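Local coordinates for molinate hydrolase (Gulosibacter molinativorax, PDB 4UB9), which hydrolyses the thiocarbamate herbicide molinate and is a zinc-binding enzyme of the amidohydrolase family, at residues G40-I44 against P53-V57; L43-N47 against G437-V441; V141-W145 against D237-I241; T283-L289 against M305-I311. All coordinates share one frame; numbering follows the deposited sequence.

Interaction 1 (G40-I44 against P53-V57)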
loop_
_atom_site.group_PDB
_atom_site.type_symbol
_atom_site.label_atom_id
_atom_site.label_comp_id
_atom_site.label_asym_id
_atom_site.label_seq_id
_atom_site.Cartn_x
_atom_site.Cartn_y
_atom_site.Cartn_z
ATOM N N GLY A 40 52.850 -31.846 3.754
ATOM C CA GLY A 40 53.921 -31.055 3.166
ATOM C C GLY A 40 53.493 -29.691 2.707
ATOM O O GLY A 40 54.024 -29.144 1.735
ATOM N N GLY A 41 52.561 -29.103 3.448
ATOM C CA GLY A 41 52.104 -27.738 3.139
ATOM C C GLY A 41 52.454 -26.737 4.221
ATOM O O GLY A 41 52.892 -27.106 5.305
ATOM N N THR A 42 52.325 -25.462 3.877
ATOM C CA THR A 42 52.450 -24.378 4.846
ATOM C C THR A 42 51.201 -24.337 5.759
ATOM O O THR A 42 50.093 -24.087 5.299
ATOM C CB THR A 42 52.664 -23.034 4.137
ATOM O OG1 THR A 42 53.807 -23.140 3.282
ATOM C CG2 THR A 42 52.916 -21.919 5.159
ATOM N N LEU A 43 51.417 -24.585 7.047
ATOM C CA LEU A 43 50.343 -24.615 8.023
ATOM C C LEU A 43 50.012 -23.242 8.629
ATOM O O LEU A 43 50.886 -22.538 9.185
ATOM C CB LEU A 43 50.657 -25.574 9.150
ATOM C CG LEU A 43 49.582 -25.644 10.265
ATOM C CD1 LEU A 43 48.321 -26.315 9.770
ATOM C CD2 LEU A 43 50.108 -26.409 11.467
ATOM N N ILE A 44 48.737 -22.875 8.498
ATOM C CA ILE A 44 48.153 -21.693 9.172
ATOM C C ILE A 44 47.116 -22.275 10.079
ATOM O O ILE A 44 46.029 -22.645 9.627
ATOM C CB ILE A 44 47.512 -20.708 8.199
ATOM C CG1 ILE A 44 48.571 -20.141 7.242
ATOM C CG2 ILE A 44 46.844 -19.584 8.971
ATOM C CD1 ILE A 44 48.065 -19.153 6.204
ATOM N N PRO A 53 56.105 -23.812 7.425
ATOM C CA PRO A 53 56.149 -24.589 6.188
ATOM C C PRO A 53 56.385 -26.088 6.420
ATOM O O PRO A 53 56.692 -26.518 7.528
ATOM C CB PRO A 53 57.307 -23.956 5.396
ATOM C CG PRO A 53 57.819 -22.807 6.214
ATOM C CD PRO A 53 57.369 -23.075 7.620
ATOM N N GLU A 54 56.244 -26.859 5.355
ATOM C CA GLU A 54 56.606 -28.303 5.370
ATOM C C GLU A 54 55.972 -29.092 6.471
ATOM O O GLU A 54 56.639 -29.835 7.206
ATOM C CB GLU A 54 58.132 -28.488 5.379
ATOM C CG GLU A 54 58.566 -28.451 3.950
ATOM C CD GLU A 54 59.969 -27.997 3.707
ATOM O OE1 GLU A 54 60.698 -27.628 4.658
ATOM O OE2 GLU A 54 60.331 -27.999 2.520
ATOM N N THR A 55 54.696 -28.833 6.635
ATOM C CA THR A 55 53.974 -29.391 7.763
ATOM C C THR A 55 53.024 -30.440 7.272
ATOM O O THR A 55 52.544 -30.390 6.163
ATOM C CB THR A 55 53.229 -28.315 8.572
ATOM O OG1 THR A 55 54.124 -27.230 8.887
ATOM C CG2 THR A 55 52.698 -28.893 9.864
ATOM N N THR A 56 52.840 -31.413 8.133
ATOM C CA THR A 56 51.942 -32.488 7.918
ATOM C C THR A 56 50.950 -32.559 9.078
ATOM O O THR A 56 51.306 -32.437 10.248
ATOM C CB THR A 56 52.693 -33.832 7.730
ATOM O OG1 THR A 56 53.273 -33.838 6.411
ATOM C CG2 THR A 56 51.767 -35.043 7.888
ATOM N N VAL A 57 49.697 -32.778 8.704
ATOM C CA VAL A 57 48.612 -32.945 9.658
ATOM C C VAL A 57 48.006 -34.326 9.523
ATOM O O VAL A 57 47.661 -34.765 8.420
ATOM C CB VAL A 57 47.495 -31.932 9.424
ATOM C CG1 VAL A 57 46.360 -32.161 10.423
ATOM C CG2 VAL A 57 48.038 -30.522 9.518
#
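Paired G1 beta bulges mark the corner where the N-terminal chain leaves the small sheet of strands 36-39 and 55-60 and runs on, as strand 41-43, beside strand 88-95. At their heart Gly41 and Thr55 form an antiparallel hydrogen-bonded pair. Gly41 N donates a hydrogen bond to Thr55 O at 3.0 Å; Thr55 N answers to Gly41 O at 2.8 Å. Gly40 doubles up with Gly41 opposite Thr55, and Glu54 doubles up with Thr55 opposite Gly41, both extra residues having positive phi. Gly40 N makes two weak bonds, to Thr55 O at 2.8 Å and to Thr56 OG1 at 3.3 Å, so two successive N-H groups converge on one carbonyl. Thr56 OG1 is also hydrogen-bonded to Thr70 OG1, which ties the corner to the chain just past strand 63-69.

The pairing is brief because the strands then diverge, their axes crossing at 79°. Beyond it Leu43 CB rests on Thr55 CB at 3.8 Å, and Leu43 CD2 meets Thr55 CG2 at 3.9 Å. With CG2 anti to its backbone N (chi1 -50°), Thr55 offers this methyl to the leucine, while its hydroxyl bonds to Val52 O. Leu43 CD1 reaches on to Val57 CG2 at 4.2 Å. The chemistry thus divides: backbone bonds fix the corner, and threonine and valine methyls continue the apolar surface on which Leu43 lies.

Interaction 2 (L43-N47 against G437-V441)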
loop_
_atom_site.group_PDB
_atom_site.type_symbol
_atom_site.label_atom_id
_atom_site.label_comp_id
_atom_site.label_asym_id
_atom_site.label_seq_id
_atom_site.Cartn_x
_atom_site.Cartn_y
_atom_site.Cartn_z
ATOM N N LEU A 43 51.417 -24.585 7.047
ATOM C CA LEU A 43 50.343 -24.615 8.023
ATOM C C LEU A 43 50.012 -23.242 8.629
ATOM O O LEU A 43 50.886 -22.538 9.185
ATOM C CB LEU A 43 50.657 -25.574 9.150
ATOM C CG LEU A 43 49.582 -25.644 10.265
ATOM C CD1 LEU A 43 48.321 -26.315 9.770
ATOM C CD2 LEU A 43 50.108 -26.409 11.467
ATOM N N ILE A 44 48.737 -22.875 8.498
ATOM C CA ILE A 44 48.153 -21.693 9.172
ATOM C C ILE A 44 47.116 -22.275 10.079
ATOM O O ILE A 44 46.029 -22.645 9.627
ATOM C CB ILE A 44 47.512 -20.708 8.199
ATOM C CG1 ILE A 44 48.571 -20.141 7.242
ATOM C CG2 ILE A 44 46.844 -19.584 8.971
ATOM C CD1 ILE A 44 48.065 -19.153 6.204
ATOM N N ASP A 45 47.480 -22.467 11.343
ATOM C CA ASP A 45 46.713 -23.390 12.231
ATOM C C ASP A 45 45.498 -22.776 12.954
ATOM O O ASP A 45 44.718 -23.483 13.587
ATOM C CB ASP A 45 47.644 -24.063 13.264
ATOM C CG ASP A 45 48.285 -23.078 14.231
ATOM O OD1 ASP A 45 48.253 -21.831 14.008
ATOM O OD2 ASP A 45 48.834 -23.555 15.222
ATOM N N GLY A 46 45.401 -21.457 12.904
ATOM C CA GLY A 46 44.320 -20.718 13.570
ATOM C C GLY A 46 44.672 -20.130 14.938
ATOM O O GLY A 46 43.862 -19.417 15.539
ATOM N N ASN A 47 45.878 -20.398 15.421
ATOM C CA ASN A 47 46.335 -19.835 16.703
ATOM C C ASN A 47 47.069 -18.521 16.538
ATOM O O ASN A 47 47.445 -17.898 17.516
ATOM C CB ASN A 47 47.184 -20.835 17.422
ATOM C CG ASN A 47 46.401 -22.080 17.790
ATOM O OD1 ASN A 47 46.683 -23.186 17.328
ATOM N ND2 ASN A 47 45.394 -21.903 18.598
ATOM N N GLY A 437 37.920 -25.166 15.153
ATOM C CA GLY A 437 38.359 -23.790 14.892
ATOM C C GLY A 437 39.859 -23.593 14.829
ATOM O O GLY A 437 40.343 -22.494 14.569
ATOM N N SER A 438 40.595 -24.652 15.113
ATOM C CA SER A 438 42.044 -24.650 14.893
ATOM C C SER A 438 42.557 -26.057 14.631
ATOM O O SER A 438 41.961 -27.062 15.044
ATOM C CB SER A 438 42.819 -24.039 16.079
ATOM O OG SER A 438 42.749 -24.888 17.232
ATOM N N ILE A 439 43.730 -26.080 14.023
ATOM C CA ILE A 439 44.455 -27.316 13.825
ATOM C C ILE A 439 45.388 -27.603 15.005
ATOM O O ILE A 439 46.419 -26.958 15.192
ATOM C CB ILE A 439 45.233 -27.262 12.518
ATOM C CG1 ILE A 439 44.215 -27.228 11.372
ATOM C CG2 ILE A 439 46.125 -28.490 12.408
ATOM C CD1 ILE A 439 44.802 -26.983 9.999
ATOM N N ASP A 440 44.961 -28.540 15.828
ATOM C CA ASP A 440 45.587 -28.829 17.128
ATOM C C ASP A 440 45.222 -30.240 17.495
ATOM O O ASP A 440 44.101 -30.688 17.251
ATOM C CB ASP A 440 45.075 -27.911 18.262
ATOM C CG ASP A 440 45.894 -26.621 18.414
ATOM O OD1 ASP A 440 47.106 -26.724 18.686
ATOM O OD2 ASP A 440 45.349 -25.497 18.245
ATOM N N VAL A 441 46.185 -30.930 18.074
ATOM C CA VAL A 441 46.024 -32.328 18.390
ATOM C C VAL A 441 44.837 -32.450 19.310
ATOM O O VAL A 441 44.710 -31.694 20.244
ATOM C CB VAL A 441 47.304 -32.914 19.050
ATOM C CG1 VAL A 441 47.053 -34.325 19.576
ATOM C CG2 VAL A 441 48.451 -32.916 18.039
#
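Ile439 lays its CD1 against CD1 of Leu43 at 3.6 Å, the two side chains crossing at a slant, and so joins the C-terminal part of the chain to the N-terminal strands in the small beta domain that accompanies the barrel of amidohydrolases. Ile89, Val57 and Val67 continue the apolar cluster around Ile439. Next to it the backbones are joined by one fairly straight bond, Ile439 N to Asp45 O at 2.8 Å, with an N-H...O angle of 163°. Ser438 CB also touches this oxygen, at 3.2 Å.

Asp45 forms an Asx turn: chi1 of 64° sets its carboxylate between the backbone N and the carbonyl carbon, where Asn47 N reaches OD1 at 3.1 Å from above the carboxylate plane. The turn brings Gly46 close to Gly437 and Ser438; a CB there would press on Gly437 O and on Ser438 CB.

On the other segment Ser438 OG donates to Asp440 OD2 at 2.9 Å, and a second bond joins this hydroxyl to Lys443 NZ. Asp440 OD1 lies 5.0 Å from Asp45 OD2, and each like charge probably makes ionisation of the other somewhat costlier. With an alanine in place of Asp440, Ser438 OG would probably lose this acceptor and be held by Lys443 alone of these two partners. The acceptor oxygen, Asp440 OD2, receives the serine through its anti lone pair, away from OD1.

Interaction 3 (V141-W145 against D237-I241)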
loop_
_atom_site.group_PDB
_atom_site.type_symbol
_atom_site.label_atom_id
_atom_site.label_comp_id
_atom_site.label_asym_id
_atom_site.label_seq_id
_atom_site.Cartn_x
_atom_site.Cartn_y
_atom_site.Cartn_z
ATOM N N VAL A 141 28.810 -24.241 10.784
ATOM C CA VAL A 141 27.975 -23.061 10.728
ATOM C C VAL A 141 27.161 -22.863 11.999
ATOM O O VAL A 141 26.638 -23.808 12.584
ATOM C CB VAL A 141 27.002 -23.043 9.514
ATOM C CG1 VAL A 141 27.778 -22.945 8.212
ATOM C CG2 VAL A 141 26.088 -24.236 9.514
ATOM N N PHE A 142 27.027 -21.607 12.371
ATOM C CA PHE A 142 26.199 -21.197 13.506
ATOM C C PHE A 142 25.021 -20.450 12.981
ATOM O O PHE A 142 25.135 -19.315 12.474
ATOM C CB PHE A 142 27.014 -20.345 14.455
ATOM C CG PHE A 142 28.057 -21.120 15.160
ATOM C CD1 PHE A 142 27.768 -21.815 16.315
ATOM C CD2 PHE A 142 29.334 -21.213 14.645
ATOM C CE1 PHE A 142 28.749 -22.565 16.983
ATOM C CE2 PHE A 142 30.302 -21.958 15.290
ATOM C CZ PHE A 142 30.006 -22.633 16.467
ATOM N N ASP A 143 23.879 -21.114 13.072
ATOM C CA ASP A 143 22.605 -20.583 12.596
ATOM C C ASP A 143 21.846 -19.871 13.720
ATOM O O ASP A 143 21.440 -20.452 14.704
ATOM C CB ASP A 143 21.746 -21.677 11.987
ATOM C CG ASP A 143 20.416 -21.147 11.432
ATOM O OD1 ASP A 143 19.705 -20.378 12.150
ATOM O OD2 ASP A 143 20.048 -21.534 10.296
ATOM N N THR A 144 21.612 -18.612 13.478
ATOM C CA THR A 144 21.233 -17.631 14.492
ATOM C C THR A 144 19.727 -17.280 14.458
ATOM O O THR A 144 19.191 -16.595 15.325
ATOM C CB THR A 144 22.153 -16.439 14.196
ATOM O OG1 THR A 144 23.297 -16.493 15.065
ATOM C CG2 THR A 144 21.519 -15.202 14.259
ATOM N N TRP A 145 19.057 -17.777 13.433
ATOM C CA TRP A 145 17.625 -17.608 13.257
ATOM C C TRP A 145 17.103 -18.553 12.185
ATOM O O TRP A 145 17.503 -18.509 11.021
ATOM C CB TRP A 145 17.213 -16.184 12.862
ATOM C CG TRP A 145 15.680 -16.036 12.725
ATOM C CD1 TRP A 145 14.786 -15.890 13.736
ATOM C CD2 TRP A 145 14.919 -16.064 11.533
ATOM N NE1 TRP A 145 13.517 -15.810 13.250
ATOM C CE2 TRP A 145 13.572 -15.893 11.892
ATOM C CE3 TRP A 145 15.245 -16.189 10.193
ATOM C CZ2 TRP A 145 12.549 -15.851 10.959
ATOM C CZ3 TRP A 145 14.242 -16.155 9.267
ATOM C CH2 TRP A 145 12.902 -15.996 9.654
ATOM N N ASP A 237 21.469 -24.951 20.858
ATOM C CA ASP A 237 22.887 -24.882 21.183
ATOM C C ASP A 237 23.314 -23.532 21.787
ATOM O O ASP A 237 24.329 -23.414 22.455
ATOM C CB ASP A 237 23.699 -25.149 19.947
ATOM C CG ASP A 237 23.408 -26.499 19.361
ATOM O OD1 ASP A 237 23.809 -27.512 19.991
ATOM O OD2 ASP A 237 22.780 -26.562 18.273
ATOM N N PHE A 238 22.518 -22.524 21.559
ATOM C CA PHE A 238 22.744 -21.203 22.148
ATOM C C PHE A 238 21.451 -20.426 22.047
ATOM O O PHE A 238 20.465 -20.942 21.514
ATOM C CB PHE A 238 23.898 -20.467 21.486
ATOM C CG PHE A 238 23.842 -20.465 19.999
ATOM C CD1 PHE A 238 23.101 -19.527 19.354
ATOM C CD2 PHE A 238 24.560 -21.384 19.237
ATOM C CE1 PHE A 238 23.072 -19.459 17.968
ATOM C CE2 PHE A 238 24.522 -21.341 17.858
ATOM C CZ PHE A 238 23.776 -20.379 17.222
ATOM N N CYS A 239 21.419 -19.211 22.614
ATOM C CA CYS A 239 20.168 -18.457 22.638
ATOM C C CYS A 239 20.414 -17.050 22.266
ATOM O O CYS A 239 21.308 -16.394 22.827
ATOM C CB CYS A 239 19.547 -18.512 24.030
ATOM S SG CYS A 239 17.990 -17.623 24.140
ATOM N N LYS A 240 19.592 -16.542 21.363
ATOM C CA LYS A 240 19.795 -15.167 20.878
ATOM C C LYS A 240 18.583 -14.343 21.267
ATOM O O LYS A 240 17.449 -14.733 20.990
ATOM C CB LYS A 240 20.006 -15.105 19.357
ATOM C CG LYS A 240 20.274 -13.692 18.856
ATOM C CD LYS A 240 20.948 -13.618 17.497
ATOM C CE LYS A 240 20.021 -13.334 16.344
ATOM N NZ LYS A 240 20.645 -12.501 15.264
ATOM N N ILE A 241 18.843 -13.211 21.894
ATOM C CA ILE A 241 17.793 -12.389 22.433
ATOM C C ILE A 241 17.695 -11.119 21.605
ATOM O O ILE A 241 18.675 -10.433 21.395
ATOM C CB ILE A 241 18.078 -11.890 23.877
ATOM C CG1 ILE A 241 18.387 -12.995 24.871
ATOM C CG2 ILE A 241 16.901 -11.056 24.393
ATOM C CD1 ILE A 241 17.343 -14.048 24.903
#
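The zinc site borders this contact inside the barrel, where Thr144 and Lys240 meet: the side chain of Lys240 comes within about 4 Å of the bound zinc ion and of the side chain of His282, a zinc ligand. Thr144 CG2 lies across the bent lysine chain at a slant, 3.6 Å from Lys240 CD. The modelled gap from this methyl to Lys240 NZ, 3.0 Å, is shorter than comfortable packing, and the exact placing of both groups is doubtful.

Deeper in, Phe238 carries the contact. Its CE2 points at the edge of the Phe142 ring, in that ring's plane, 3.6 Å from Phe142 CD1, and its CZ comes to 3.4 Å from Asp143 O. Phe238 CG stands between the backbone N and the carbonyl carbon (chi1 48°), which swings the ring toward strand 138-143. Tyr430 stacks on Phe142 and also meets Phe238. In the TIM barrel of amidohydrolases such side chains fill the space enclosed by the parallel strands; Leu280 of strand 279-282 touches Thr144, Phe238 and Lys240 alike. Shortening Phe238 to an alanine is likely to open a gap beside Phe142 and Tyr430 and set the Phe142 ring freer to move.

As strand 138-143 ends, Asp143 OD1 takes the backbone N of Trp145 at 3.0 Å in an Asx turn, while Asp143 OD2 is bonded to Asn146 ND2 and Leu100 N.

Interaction 4 (T283-L289 against M305-I311)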
loop_
_atom_site.group_PDB
_atom_site.type_symbol
_atom_site.label_atom_id
_atom_site.label_comp_id
_atom_site.label_asym_id
_atom_site.label_seq_id
_atom_site.Cartn_x
_atom_site.Cartn_y
_atom_site.Cartn_z
ATOM N N THR A 283 21.344 -6.325 18.520
ATOM C CA THR A 283 21.290 -4.923 18.943
ATOM C C THR A 283 21.367 -3.971 17.781
ATOM O O THR A 283 22.036 -4.221 16.826
ATOM C CB THR A 283 22.349 -4.538 20.009
ATOM O OG1 THR A 283 23.668 -4.677 19.478
ATOM C CG2 THR A 283 22.211 -5.385 21.230
ATOM N N THR A 284 20.637 -2.887 17.888
ATOM C CA THR A 284 20.375 -2.026 16.777
ATOM C C THR A 284 20.684 -0.567 17.101
ATOM O O THR A 284 20.392 0.315 16.341
ATOM C CB THR A 284 18.942 -2.344 16.294
ATOM O OG1 THR A 284 19.026 -3.190 15.157
ATOM C CG2 THR A 284 18.138 -1.171 15.969
ATOM N N SER A 285 21.259 -0.344 18.265
ATOM C CA SER A 285 21.484 1.024 18.793
ATOM C C SER A 285 22.642 1.044 19.748
ATOM O O SER A 285 23.071 0.002 20.238
ATOM C CB SER A 285 20.252 1.530 19.590
ATOM O OG SER A 285 20.036 0.715 20.720
ATOM N N LEU A 286 23.152 2.240 20.031
ATOM C CA LEU A 286 24.283 2.393 20.986
ATOM C C LEU A 286 23.901 1.899 22.382
ATOM O O LEU A 286 24.643 1.209 23.036
ATOM C CB LEU A 286 24.690 3.835 21.094
ATOM C CG LEU A 286 25.328 4.440 19.846
ATOM C CD1 LEU A 286 25.692 5.930 20.059
ATOM C CD2 LEU A 286 26.551 3.651 19.444
ATOM N N GLU A 287 22.705 2.260 22.817
ATOM C CA GLU A 287 22.228 1.835 24.122
ATOM C C GLU A 287 21.966 0.346 24.168
ATOM O O GLU A 287 22.193 -0.305 25.182
ATOM C CB GLU A 287 20.983 2.610 24.533
ATOM C CG GLU A 287 21.328 3.981 25.098
ATOM C CD GLU A 287 22.307 3.894 26.292
ATOM O OE1 GLU A 287 22.013 3.300 27.364
ATOM O OE2 GLU A 287 23.417 4.399 26.148
ATOM N N GLY A 288 21.554 -0.198 23.048
ATOM C CA GLY A 288 21.396 -1.635 22.953
ATOM C C GLY A 288 22.726 -2.341 23.094
ATOM O O GLY A 288 22.866 -3.332 23.798
ATOM N N LEU A 289 23.706 -1.826 22.395
ATOM C CA LEU A 289 25.040 -2.376 22.452
ATOM C C LEU A 289 25.564 -2.316 23.887
ATOM O O LEU A 289 26.087 -3.271 24.402
ATOM C CB LEU A 289 25.968 -1.587 21.528
ATOM C CG LEU A 289 27.443 -2.000 21.499
ATOM C CD1 LEU A 289 27.651 -3.469 21.169
ATOM C CD2 LEU A 289 28.166 -1.150 20.456
ATOM N N MET A 305 26.080 -2.109 14.125
ATOM C CA MET A 305 24.849 -1.539 13.614
ATOM C C MET A 305 24.191 -0.744 14.756
ATOM O O MET A 305 23.557 -1.290 15.624
ATOM C CB MET A 305 23.927 -2.607 13.103
ATOM C CG MET A 305 22.752 -2.013 12.354
ATOM S SD MET A 305 21.500 -3.264 12.055
ATOM C CE MET A 305 22.328 -4.283 10.802
ATOM N N THR A 306 24.377 0.564 14.744
ATOM C CA THR A 306 24.051 1.396 15.899
ATOM C C THR A 306 23.232 2.631 15.613
ATOM O O THR A 306 23.508 3.697 16.130
ATOM C CB THR A 306 25.335 1.838 16.637
ATOM O OG1 THR A 306 26.147 2.635 15.789
ATOM C CG2 THR A 306 26.100 0.634 17.075
ATOM N N GLY A 307 22.212 2.487 14.788
ATOM C CA GLY A 307 21.275 3.594 14.589
ATOM C C GLY A 307 21.884 4.766 13.841
ATOM O O GLY A 307 21.429 5.900 13.936
ATOM N N GLN A 308 22.960 4.463 13.135
ATOM C CA GLN A 308 23.771 5.432 12.411
ATOM C C GLN A 308 24.344 6.502 13.311
ATOM O O GLN A 308 24.589 7.589 12.891
ATOM C CB GLN A 308 22.991 6.052 11.277
ATOM C CG GLN A 308 22.844 5.108 10.097
ATOM C CD GLN A 308 24.133 4.862 9.362
ATOM O OE1 GLN A 308 24.432 3.734 8.939
ATOM N NE2 GLN A 308 24.900 5.906 9.182
ATOM N N ALA A 309 24.614 6.134 14.551
ATOM C CA ALA A 309 25.292 7.006 15.495
ATOM C C ALA A 309 26.624 6.371 15.857
ATOM O O ALA A 309 26.726 5.163 15.968
ATOM C CB ALA A 309 24.432 7.208 16.727
ATOM N N PRO A 310 27.677 7.176 15.946
ATOM C CA PRO A 310 29.016 6.602 16.165
ATOM C C PRO A 310 29.221 6.024 17.551
ATOM O O PRO A 310 28.791 6.579 18.534
ATOM C CB PRO A 310 29.961 7.783 15.919
ATOM C CG PRO A 310 29.150 8.986 16.217
ATOM C CD PRO A 310 27.698 8.655 15.878
ATOM N N ILE A 311 29.903 4.897 17.598
ATOM C CA ILE A 311 30.160 4.228 18.843
ATOM C C ILE A 311 31.108 5.084 19.702
ATOM O O ILE A 311 32.154 5.454 19.240
ATOM C CB ILE A 311 30.791 2.863 18.635
ATOM C CG1 ILE A 311 29.812 1.946 17.925
ATOM C CG2 ILE A 311 31.165 2.266 19.980
ATOM C CD1 ILE A 311 30.365 0.567 17.644
HETATM O O HOH W 1 24.564 -2.719 18.027
HETATM O O HOH W 2 22.095 4.297 18.450
#
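Apolar packing and bridging waters join the start of helix 286-294, which follows strand 279-282, to the bend 305-311 after strand 299-301, into which Leu286 fits. Its two methyls part across the bend. Leu286 CD2 presses on Thr306 CB at 3.6 Å, and Leu286 CD1 on Ala309 CB at 3.8 Å. One turn on, Leu289 CD2 meets Ile311 CD1 at 4.0 Å, the side chains crossing at about a right angle.

Between the backbones, one water accepts from Leu286 N at 2.8 Å and donates to Thr306 O at 2.8 Å, satisfying an amide of the first helical turn. A second water is hydrogen-bonded to Met305 O, 3.0 Å away, and to Thr283 OG1. The two segments belong to the TIM barrel, at the end of the strands that holds the metal: His282 and His302 bind zinc, and His302 ND1 makes a weak bond to Thr283 O.

Ser285 is the N-cap of helix 286-294, its OG accepting from Gly288 N at 2.9 Å. The facing bend has its own tie: Thr306 OG1, set between its backbone N and carbonyl carbon (chi1 62°), reaches Ala309 O, 2.6 Å away and nearly along the C=O axis. Thr284 OG1, beside Met305 SD, is buried without a polar partner in the model. Thr218 of the second subunit packs on Leu286 and Ala309, and Arg263 of that subunit forms a salt bridge with Glu287.

From the N terminus, interaction 1 closes a short loop within the small beta domain, bringing residues 53-57 back to 40-44. Interaction 2 starts from the same stretch, sharing Leu43 and Ile44, and closes by far the longest loop, since 437-441 returns after the whole barrel has been traversed; the two contacts touch through Val57 and Ile439. Interactions 3 and 4 are both nested inside that loop and follow one another in series: 141-145 with 237-241 within the barrel, then 283-289 with 305-311 at its metal-holding end. Their nearest atoms are about 6 Å apart, where the neighbouring strands 239-242 and 279-282 end, whereas interactions 1 and 4 lie about 27 Å apart at nearest atoms.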